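PaaA (Enterobacter agglomerans, PDB 5FF5) probably acts as an adenylating enzyme of the ThiF/E1 family in pantocin A biosynthesis, where a peptide precursor undergoes post-translational Claisen condensation and decarboxylation. Local coordinates at residues Gly142-Ser154 against Ala326-Val340. Numbering follows the deposited sequence.
Sequences GWGTWCALQLAMS and APSLSIMAGIVTDQV. With SO4 (sulfate ion), chain C.
Trp146 packs as a knob into helix 326-340, its side chain set among Ala326, Leu329, Ser330 and Ala333. With CG beside the backbone N (chi1 -71°), its indole lays one face on Leu329 and Ser330; Ser330 CB lies 4.1 Å from the centroid of the six-membered ring in a CH-pi contact. The ring NE1 is hydrogen-bonded to Arg174 O, which together with the packing on its face probably holds the indole's rotation. Gln150 forms a second knob, among Ser330, Ala333, Gly334 and Thr337, its extended chain carrying OE1 to 3.2 Å from Gly334 CA.

Smaller apolar groups complete the interface. Ala333 CB sits where the backbones come nearest, 3.9 Å from Cys147 SG, which also touches Val336. Further along, Leu151 CD2 meets Val340 CG1 at 4.2 Å, while both methyls of Leu329 rest on the backbone of Gly142 and Trp143.

No hydrogen bond joins the helices; hydroxyls turn back on their own backbones, as from Ser154 OG to Gln150 O. At the N-terminus of 142-153, Gly142 N donates to O2 and O4 of a sulfate, probably a crystallisation component, both at 2.9 Å, consistent with a Rossmann-type glycine-rich turn; Arg174 NE is a further partner.

The axes cross at -47°, 8.5 Å apart. Trp143, Met332 and Val336 face strand 258-263 of the central sheet, Leu151 and Val340 reach strand 227-229, and Ile331 and Ile335 pack against the second subunit.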
loop_
_atom_site.group_PDB
_atom_site.type_symbol
_atom_site.label_atom_id
_atom_site.label_comp_id
_atom_site.label_asym_id
_atom_site.label_seq_id
_atom_site.Cartn_x
_atom_site.Cartn_y
_atom_site.Cartn_z
ATOM N N GLY A 142 -0.490 3.419 14.517
ATOM C CA GLY A 142 -0.256 3.516 13.092
ATOM C C GLY A 142 0.045 2.193 12.405
ATOM O O GLY A 142 -0.750 1.722 11.594
ATOM N N TRP A 143 1.194 1.589 12.700
ATOM C CA TRP A 143 1.554 0.349 12.016
ATOM C C TRP A 143 0.442 -0.673 12.229
ATOM O O TRP A 143 0.111 -1.440 11.333
ATOM C CB TRP A 143 2.901 -0.202 12.516
ATOM C CG TRP A 143 2.930 -0.629 13.956
ATOM C CD1 TRP A 143 3.269 0.140 15.045
ATOM C CD2 TRP A 143 2.659 -1.950 14.470
ATOM N NE1 TRP A 143 3.197 -0.615 16.203
ATOM C CE2 TRP A 143 2.833 -1.898 15.882
ATOM C CE3 TRP A 143 2.277 -3.167 13.881
ATOM C CZ2 TRP A 143 2.645 -3.016 16.705
ATOM C CZ3 TRP A 143 2.089 -4.282 14.711
ATOM C CH2 TRP A 143 2.272 -4.192 16.106
ATOM N N GLY A 144 -0.174 -0.607 13.405
ATOM C CA GLY A 144 -1.182 -1.556 13.829
ATOM C C GLY A 144 -2.469 -1.560 13.049
ATOM O O GLY A 144 -2.989 -2.623 12.712
ATOM N N THR A 145 -2.991 -0.366 12.772
ATOM C CA THR A 145 -4.264 -0.218 12.063
ATOM C C THR A 145 -4.191 -0.621 10.593
ATOM O O THR A 145 -5.153 -1.146 10.042
ATOM C CB THR A 145 -4.770 1.241 12.119
ATOM O OG1 THR A 145 -3.712 2.138 11.767
ATOM C CG2 THR A 145 -5.257 1.593 13.504
ATOM N N TRP A 146 -3.055 -0.381 9.951
ATOM C CA TRP A 146 -2.923 -0.707 8.535
ATOM C C TRP A 146 -2.777 -2.194 8.324
ATOM O O TRP A 146 -3.286 -2.726 7.344
ATOM C CB TRP A 146 -1.743 0.033 7.921
ATOM C CG TRP A 146 -1.991 1.485 7.780
ATOM C CD1 TRP A 146 -1.789 2.448 8.717
ATOM C CD2 TRP A 146 -2.499 2.150 6.627
ATOM N NE1 TRP A 146 -2.143 3.673 8.222
ATOM C CE2 TRP A 146 -2.582 3.518 6.936
ATOM C CE3 TRP A 146 -2.881 1.720 5.348
ATOM C CZ2 TRP A 146 -3.030 4.460 6.027
ATOM C CZ3 TRP A 146 -3.336 2.654 4.450
ATOM C CH2 TRP A 146 -3.404 4.012 4.791
ATOM N N CYS A 147 -2.088 -2.863 9.240
ATOM C CA CYS A 147 -1.935 -4.307 9.134
ATOM C C CYS A 147 -3.265 -5.033 9.313
ATOM O O CYS A 147 -3.558 -5.987 8.593
ATOM C CB CYS A 147 -0.933 -4.838 10.149
ATOM S SG CYS A 147 0.792 -4.496 9.787
ATOM N N ALA A 148 -4.056 -4.611 10.294
ATOM C CA ALA A 148 -5.361 -5.218 10.507
ATOM C C ALA A 148 -6.197 -5.096 9.240
ATOM O O ALA A 148 -6.817 -6.065 8.778
ATOM C CB ALA A 148 -6.075 -4.567 11.681
ATOM N N LEU A 149 -6.190 -3.890 8.684
ATOM C CA LEU A 149 -7.006 -3.581 7.538
ATOM C C LEU A 149 -6.722 -4.492 6.366
ATOM O O LEU A 149 -7.613 -5.202 5.904
ATOM C CB LEU A 149 -6.798 -2.141 7.103
ATOM C CG LEU A 149 -7.688 -1.782 5.913
ATOM C CD1 LEU A 149 -9.134 -2.211 6.167
ATOM C CD2 LEU A 149 -7.591 -0.319 5.596
ATOM N N GLN A 150 -5.481 -4.462 5.880
ATOM C CA GLN A 150 -5.120 -5.194 4.664
ATOM C C GLN A 150 -5.254 -6.693 4.856
ATOM O O GLN A 150 -5.605 -7.409 3.914
ATOM C CB GLN A 150 -3.697 -4.834 4.217
ATOM C CG GLN A 150 -3.572 -3.435 3.634
ATOM C CD GLN A 150 -2.147 -3.059 3.293
ATOM O OE1 GLN A 150 -1.310 -3.921 3.040
ATOM N NE2 GLN A 150 -1.865 -1.764 3.274
ATOM N N LEU A 151 -5.023 -7.148 6.082
ATOM C CA LEU A 151 -5.255 -8.531 6.443
ATOM C C LEU A 151 -6.747 -8.867 6.381
ATOM O O LEU A 151 -7.141 -9.922 5.874
ATOM C CB LEU A 151 -4.712 -8.803 7.841
ATOM C CG LEU A 151 -3.203 -8.981 7.971
ATOM C CD1 LEU A 151 -2.730 -8.730 9.408
ATOM C CD2 LEU A 151 -2.835 -10.390 7.522
ATOM N N ALA A 152 -7.587 -7.972 6.878
ATOM C CA ALA A 152 -9.020 -8.228 6.821
ATOM C C ALA A 152 -9.483 -8.281 5.358
ATOM O O ALA A 152 -10.227 -9.187 4.956
ATOM C CB ALA A 152 -9.785 -7.170 7.596
HETATM N N MSE A 153 -9.027 -7.313 4.564
HETATM C CA MSE A 153 -9.377 -7.263 3.151
HETATM C C MSE A 153 -8.939 -8.542 2.425
HETATM O O MSE A 153 -9.627 -9.032 1.522
HETATM C CB MSE A 153 -8.756 -6.034 2.481
HETATM C CG MSE A 153 -9.245 -4.706 3.037
HETATM SE SE MSE A 153 -8.346 -3.123 2.268
HETATM C CE MSE A 153 -9.735 -2.570 1.014
ATOM N N SER A 154 -7.804 -9.087 2.842
ATOM C CA SER A 154 -7.199 -10.198 2.146
ATOM C C SER A 154 -7.872 -11.519 2.509
ATOM O O SER A 154 -7.532 -12.579 1.964
ATOM C CB SER A 154 -5.727 -10.235 2.473
ATOM O OG SER A 154 -5.135 -9.046 1.995
ATOM N N ALA A 326 0.579 9.109 7.254
ATOM C CA ALA A 326 0.082 7.819 6.757
ATOM C C ALA A 326 1.024 7.042 5.796
ATOM O O ALA A 326 1.158 5.817 5.920
ATOM C CB ALA A 326 -1.294 8.022 6.105
ATOM N N PRO A 327 1.670 7.744 4.839
ATOM C CA PRO A 327 2.465 7.105 3.773
ATOM C C PRO A 327 3.472 6.064 4.248
ATOM O O PRO A 327 3.662 5.040 3.605
ATOM C CB PRO A 327 3.191 8.288 3.125
ATOM C CG PRO A 327 2.258 9.424 3.319
ATOM C CD PRO A 327 1.604 9.206 4.659
ATOM N N SER A 328 4.140 6.342 5.350
ATOM C CA SER A 328 5.150 5.436 5.862
ATOM C C SER A 328 4.508 4.149 6.375
ATOM O O SER A 328 5.088 3.072 6.290
ATOM C CB SER A 328 5.943 6.144 6.945
ATOM O OG SER A 328 5.703 7.548 6.849
ATOM N N LEU A 329 3.307 4.268 6.924
ATOM C CA LEU A 329 2.607 3.122 7.485
ATOM C C LEU A 329 2.087 2.173 6.411
ATOM O O LEU A 329 2.124 0.949 6.587
ATOM C CB LEU A 329 1.445 3.588 8.359
ATOM C CG LEU A 329 1.751 4.546 9.508
ATOM C CD1 LEU A 329 0.459 4.856 10.246
ATOM C CD2 LEU A 329 2.766 3.953 10.439
ATOM N N SER A 330 1.584 2.725 5.308
ATOM C CA SER A 330 0.997 1.879 4.268
ATOM C C SER A 330 2.072 1.014 3.628
ATOM O O SER A 330 1.859 -0.188 3.382
ATOM C CB SER A 330 0.293 2.711 3.184
ATOM O OG SER A 330 0.420 4.099 3.427
ATOM N N ILE A 331 3.236 1.613 3.392
ATOM C CA ILE A 331 4.336 0.860 2.833
ATOM C C ILE A 331 4.676 -0.291 3.769
ATOM O O ILE A 331 4.801 -1.434 3.331
ATOM C CB ILE A 331 5.572 1.723 2.620
ATOM C CG1 ILE A 331 5.296 2.807 1.599
ATOM C CG2 ILE A 331 6.710 0.874 2.120
ATOM C CD1 ILE A 331 6.519 3.548 1.212
HETATM N N MSE A 332 4.792 0.022 5.060
HETATM C CA MSE A 332 5.192 -0.945 6.072
HETATM C C MSE A 332 4.168 -2.073 6.249
HETATM O O MSE A 332 4.545 -3.238 6.398
HETATM C CB MSE A 332 5.424 -0.224 7.390
HETATM C CG MSE A 332 6.526 -0.795 8.269
HETATM SE SE MSE A 332 7.340 0.682 9.261
HETATM C CE MSE A 332 5.722 1.554 9.906
ATOM N N ALA A 333 2.879 -1.742 6.211
ATOM C CA ALA A 333 1.843 -2.764 6.359
ATOM C C ALA A 333 1.695 -3.636 5.106
ATOM O O ALA A 333 1.336 -4.817 5.201
ATOM C CB ALA A 333 0.529 -2.128 6.700
ATOM N N GLY A 334 1.953 -3.043 3.941
ATOM C CA GLY A 334 1.870 -3.747 2.675
ATOM C C GLY A 334 3.001 -4.732 2.473
ATOM O O GLY A 334 2.799 -5.805 1.920
ATOM N N ILE A 335 4.209 -4.344 2.860
ATOM C CA ILE A 335 5.328 -5.269 2.880
ATOM C C ILE A 335 5.045 -6.412 3.859
ATOM O O ILE A 335 5.252 -7.581 3.546
ATOM C CB ILE A 335 6.616 -4.567 3.280
ATOM C CG1 ILE A 335 6.843 -3.351 2.396
ATOM C CG2 ILE A 335 7.787 -5.518 3.219
ATOM C CD1 ILE A 335 8.136 -2.646 2.668
ATOM N N VAL A 336 4.539 -6.060 5.039
ATOM C CA VAL A 336 4.214 -7.034 6.064
ATOM C C VAL A 336 3.118 -7.972 5.615
ATOM O O VAL A 336 3.217 -9.183 5.768
ATOM C CB VAL A 336 3.741 -6.353 7.352
ATOM C CG1 VAL A 336 3.042 -7.352 8.245
ATOM C CG2 VAL A 336 4.901 -5.733 8.071
ATOM N N THR A 337 2.053 -7.404 5.072
ATOM C CA THR A 337 0.896 -8.196 4.717
ATOM C C THR A 337 1.239 -9.180 3.604
ATOM O O THR A 337 0.909 -10.371 3.702
ATOM C CB THR A 337 -0.257 -7.298 4.293
ATOM O OG1 THR A 337 -0.524 -6.374 5.349
ATOM C CG2 THR A 337 -1.504 -8.116 3.998
ATOM N N ASP A 338 1.928 -8.690 2.570
ATOM C CA ASP A 338 2.388 -9.549 1.491
ATOM C C ASP A 338 3.261 -10.684 2.035
ATOM O O ASP A 338 3.065 -11.842 1.662
ATOM C CB ASP A 338 3.145 -8.752 0.439
ATOM C CG ASP A 338 3.616 -9.627 -0.740
ATOM O OD1 ASP A 338 2.760 -9.989 -1.590
ATOM O OD2 ASP A 338 4.836 -9.922 -0.843
ATOM N N GLN A 339 4.216 -10.363 2.912
ATOM C CA GLN A 339 5.093 -11.389 3.498
ATOM C C GLN A 339 4.344 -12.348 4.411
ATOM O O GLN A 339 4.654 -13.539 4.455
ATOM C CB GLN A 339 6.244 -10.770 4.290
ATOM C CG GLN A 339 7.269 -10.035 3.441
ATOM C CD GLN A 339 7.911 -10.918 2.389
ATOM O OE1 GLN A 339 8.665 -11.845 2.711
ATOM N NE2 GLN A 339 7.644 -10.610 1.113
ATOM N N VAL A 340 3.373 -11.840 5.161
ATOM C CA VAL A 340 2.563 -12.723 5.999
ATOM C C VAL A 340 1.686 -13.630 5.143
ATOM O O VAL A 340 1.551 -14.810 5.445
ATOM C CB VAL A 340 1.693 -11.932 6.981
ATOM C CG1 VAL A 340 0.615 -12.815 7.601
ATOM C CG2 VAL A 340 2.573 -11.277 8.022
HETATM S S SO4 C . 1.631 5.706 15.913
HETATM O O1 SO4 C . 2.420 6.227 14.789
HETATM O O2 SO4 C . 0.219 5.970 15.678
HETATM O O3 SO4 C . 1.972 6.369 17.179
HETATM O O4 SO4 C . 1.837 4.256 16.005
#